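Local coordinates for ribosomal protein L11 methyltransferase (Lactobacillus delbrueckii subsp. bulgaricus ATCC BAA-365, PDB 3GRZ) that probably uses S-adenosyl-L-methionine to trimethylate lysine side chains of ribosomal protein L11, this chain being its C-terminal methyltransferase part, at residues Met58-Gly70 with Gly82-Met96. Numbering follows the deposited sequence.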
# COMPACT_ATOMS: atom_id res chain seq x y z
N MET B 58 -3.99 0.65 9.22
CA MET B 58 -3.53 1.14 10.52
C MET B 58 -3.55 2.66 10.60
O MET B 58 -2.50 3.29 10.71
CB MET B 58 -2.15 0.56 10.92
CG MET B 58 -1.85 0.59 12.45
SD MET B 58 -2.66 -0.67 13.49
CE MET B 58 -1.66 -2.11 13.06
N VAL B 59 -4.75 3.24 10.58
CA VAL B 59 -4.93 4.70 10.74
C VAL B 59 -4.98 5.14 12.21
O VAL B 59 -4.81 6.33 12.51
CB VAL B 59 -6.22 5.20 10.00
CG1 VAL B 59 -6.11 4.92 8.50
CG2 VAL B 59 -7.49 4.53 10.61
N LYS B 60 -5.21 4.17 13.10
CA LYS B 60 -5.15 4.37 14.55
C LYS B 60 -4.67 3.02 15.13
O LYS B 60 -4.68 2.02 14.41
CB LYS B 60 -6.54 4.75 15.08
CG LYS B 60 -7.57 3.63 14.97
CD LYS B 60 -8.94 4.07 15.49
CE LYS B 60 -9.91 2.92 15.46
NZ LYS B 60 -11.26 3.32 15.97
N PRO B 61 -4.24 2.99 16.43
CA PRO B 61 -3.91 1.69 17.05
C PRO B 61 -5.08 0.71 17.02
O PRO B 61 -6.17 1.02 17.50
CB PRO B 61 -3.56 2.07 18.50
CG PRO B 61 -3.03 3.44 18.37
CD PRO B 61 -3.97 4.09 17.37
N LEU B 62 -4.84 -0.44 16.42
CA LEU B 62 -5.82 -1.50 16.31
C LEU B 62 -5.30 -2.73 17.03
O LEU B 62 -4.09 -2.95 17.07
CB LEU B 62 -6.07 -1.86 14.84
CG LEU B 62 -6.52 -0.75 13.87
CD1 LEU B 62 -6.57 -1.29 12.45
CD2 LEU B 62 -7.87 -0.15 14.27
N THR B 63 -6.21 -3.53 17.58
CA THR B 63 -5.85 -4.82 18.13
C THR B 63 -5.77 -5.84 16.99
O THR B 63 -6.65 -5.89 16.13
CB THR B 63 -6.84 -5.28 19.23
OG1 THR B 63 -8.15 -5.41 18.68
CG2 THR B 63 -6.86 -4.28 20.39
N VAL B 64 -4.70 -6.64 16.98
CA VAL B 64 -4.35 -7.47 15.82
C VAL B 64 -4.22 -8.93 16.22
O VAL B 64 -3.64 -9.23 17.26
CB VAL B 64 -3.01 -7.00 15.16
CG1 VAL B 64 -2.61 -7.89 13.99
CG2 VAL B 64 -3.07 -5.53 14.73
N ALA B 65 -4.78 -9.82 15.39
CA ALA B 65 -4.40 -11.24 15.38
C ALA B 65 -3.74 -11.54 14.05
O ALA B 65 -4.32 -11.27 13.00
CB ALA B 65 -5.61 -12.15 15.59
N ASP B 66 -2.53 -12.09 14.11
CA ASP B 66 -1.81 -12.56 12.94
C ASP B 66 -1.86 -14.07 12.94
O ASP B 66 -1.20 -14.73 13.75
CB ASP B 66 -0.36 -12.05 12.97
CG ASP B 66 0.49 -12.56 11.78
OD1 ASP B 66 -0.08 -12.98 10.75
OD2 ASP B 66 1.74 -12.53 11.90
N VAL B 67 -2.64 -14.62 12.02
CA VAL B 67 -2.94 -16.05 12.00
C VAL B 67 -2.00 -16.75 11.04
O VAL B 67 -1.86 -16.32 9.90
CB VAL B 67 -4.42 -16.29 11.59
CG1 VAL B 67 -4.75 -17.78 11.55
CG2 VAL B 67 -5.37 -15.59 12.55
N GLY B 68 -1.37 -17.84 11.49
CA GLY B 68 -0.37 -18.54 10.66
C GLY B 68 0.91 -17.74 10.56
O GLY B 68 1.48 -17.59 9.48
N THR B 69 1.36 -17.22 11.70
CA THR B 69 2.39 -16.18 11.74
C THR B 69 3.75 -16.55 11.10
O THR B 69 4.49 -15.67 10.64
CB THR B 69 2.56 -15.63 13.20
OG1 THR B 69 3.26 -14.39 13.18
CG2 THR B 69 3.33 -16.62 14.08
N GLY B 70 4.06 -17.86 11.06
CA GLY B 70 5.31 -18.36 10.47
C GLY B 70 6.51 -17.79 11.17
O GLY B 70 6.77 -18.08 12.34
N GLY B 82 2.27 0.49 15.08
CA GLY B 82 1.51 1.10 16.15
C GLY B 82 0.28 0.34 16.60
O GLY B 82 -0.66 0.96 17.08
N ALA B 83 0.27 -0.99 16.45
CA ALA B 83 -0.87 -1.78 16.92
C ALA B 83 -1.11 -1.58 18.42
O ALA B 83 -0.16 -1.37 19.18
CB ALA B 83 -0.67 -3.24 16.63
N LYS B 84 -2.39 -1.65 18.81
CA LYS B 84 -2.79 -1.57 20.22
C LYS B 84 -2.40 -2.86 20.97
O LYS B 84 -2.17 -2.85 22.18
CB LYS B 84 -4.31 -1.33 20.33
CG LYS B 84 -4.78 -0.83 21.70
CD LYS B 84 -6.30 -0.84 21.83
CE LYS B 84 -6.94 0.34 21.12
NZ LYS B 84 -8.43 0.33 21.22
N SER B 85 -2.34 -3.97 20.24
CA SER B 85 -1.90 -5.24 20.78
C SER B 85 -1.73 -6.18 19.61
O SER B 85 -2.33 -5.98 18.55
CB SER B 85 -2.91 -5.82 21.78
OG SER B 85 -4.12 -6.16 21.13
N VAL B 86 -0.90 -7.20 19.79
CA VAL B 86 -0.66 -8.22 18.76
C VAL B 86 -0.66 -9.61 19.36
O VAL B 86 0.10 -9.90 20.30
CB VAL B 86 0.67 -8.00 17.96
CG1 VAL B 86 0.76 -8.98 16.80
CG2 VAL B 86 0.80 -6.58 17.42
N LEU B 87 -1.54 -10.46 18.84
CA LEU B 87 -1.47 -11.89 19.08
C LEU B 87 -1.04 -12.56 17.79
O LEU B 87 -1.62 -12.30 16.73
CB LEU B 87 -2.83 -12.45 19.53
CG LEU B 87 -2.91 -13.99 19.62
CD1 LEU B 87 -1.99 -14.54 20.75
CD2 LEU B 87 -4.34 -14.43 19.84
N ALA B 88 -0.02 -13.41 17.87
CA ALA B 88 0.45 -14.17 16.72
C ALA B 88 0.21 -15.65 16.99
O ALA B 88 0.59 -16.17 18.05
CB ALA B 88 1.92 -13.87 16.47
N THR B 89 -0.45 -16.34 16.04
CA THR B 89 -0.76 -17.76 16.19
C THR B 89 -0.13 -18.63 15.10
O THR B 89 0.05 -18.17 13.96
CB THR B 89 -2.29 -18.07 16.25
OG1 THR B 89 -2.84 -18.01 14.94
CG2 THR B 89 -3.02 -17.10 17.16
N ASP B 90 0.21 -19.87 15.45
CA ASP B 90 0.60 -20.89 14.46
C ASP B 90 0.57 -22.26 15.11
O ASP B 90 0.48 -22.37 16.33
CB ASP B 90 1.99 -20.61 13.86
CG ASP B 90 2.10 -21.00 12.37
OD1 ASP B 90 1.52 -22.03 11.95
OD2 ASP B 90 2.76 -20.28 11.60
N ILE B 91 0.64 -23.31 14.29
CA ILE B 91 0.52 -24.69 14.75
C ILE B 91 1.82 -25.33 15.24
O ILE B 91 1.79 -26.33 15.95
CB ILE B 91 -0.07 -25.63 13.66
CG1 ILE B 91 0.70 -25.47 12.34
CG2 ILE B 91 -1.53 -25.36 13.47
CD1 ILE B 91 0.52 -26.64 11.37
N SER B 92 2.96 -24.76 14.86
CA SER B 92 4.24 -25.41 15.13
C SER B 92 5.06 -24.75 16.23
O SER B 92 5.02 -23.52 16.40
CB SER B 92 5.08 -25.51 13.85
OG SER B 92 5.61 -24.24 13.49
N ASP B 93 5.81 -25.58 16.95
CA ASP B 93 6.82 -25.12 17.90
C ASP B 93 7.83 -24.19 17.25
O ASP B 93 8.26 -23.22 17.85
CB ASP B 93 7.59 -26.33 18.49
CG ASP B 93 6.78 -27.09 19.54
OD1 ASP B 93 7.02 -28.31 19.71
OD2 ASP B 93 5.93 -26.47 20.20
N GLU B 94 8.20 -24.50 16.01
CA GLU B 94 9.26 -23.75 15.34
C GLU B 94 8.80 -22.40 14.87
O GLU B 94 9.61 -21.49 14.80
CB GLU B 94 9.93 -24.51 14.18
CG GLU B 94 9.14 -25.61 13.59
CD GLU B 94 9.15 -26.87 14.44
OE1 GLU B 94 10.23 -27.31 14.89
OE2 GLU B 94 8.05 -27.39 14.66
N SER B 95 7.51 -22.25 14.57
CA SER B 95 6.97 -20.90 14.34
C SER B 95 6.97 -20.08 15.63
O SER B 95 7.36 -18.92 15.62
CB SER B 95 5.57 -20.94 13.74
OG SER B 95 5.04 -19.63 13.74
N MET B 96 6.55 -20.70 16.73
CA MET B 96 6.59 -20.06 18.03
C MET B 96 8.00 -19.59 18.39
O MET B 96 8.17 -18.47 18.85
CB MET B 96 6.02 -20.98 19.12
CG MET B 96 4.52 -21.30 18.97
SD MET B 96 3.41 -19.90 19.22
CE MET B 96 3.10 -19.38 17.54
O HOH W 1 -8.93 0.09 18.37
O HOH W 2 -4.26 -8.48 20.04
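With chi1 171°, Ser95 extends its OG away from its own backbone N and onto Gly70 O, donating along an in-plane lone pair at 2.7 Å. Thr69 has chi1 -163°, which lets OG1 donate to Asp66 OD2 (2.7 Å) from above the carboxylate plane and rest against Ala88 CB, while CG2 packs 3.5 Å from Ser95 OG. Asp90 OD2 takes Gly70 N at 2.8 Å, nearly in line with its C-O bond; OD1 accepts from Ile91 N and bonds to a glycerol probably left from the crystallisation liquor, so both oxygens are engaged. Replacing Asp90 by an alanine is likely to leave Gly70 N without its acceptor and the turn after strand 63-67 freer to shift. Behind this turn, strands 63-67 and 85-90 run parallel, as the two strands of a beta-alpha-beta unit whose helix 73-80 covers Asp66, Val86 and Ala88. Straight bonds such as Leu87 N to Val64 O (2.9 Å, 173°) fix the register, and at the far end Val64 CG2 meets Ala83 CB at 3.8 Å. The glycine turn and the acidic strand end are characteristic of Rossmann-type methyltransferases; Gly70 is gripped at both N and O, consistent with a predicted S-adenosyl-L-methionine site at Gly68 and Asp90.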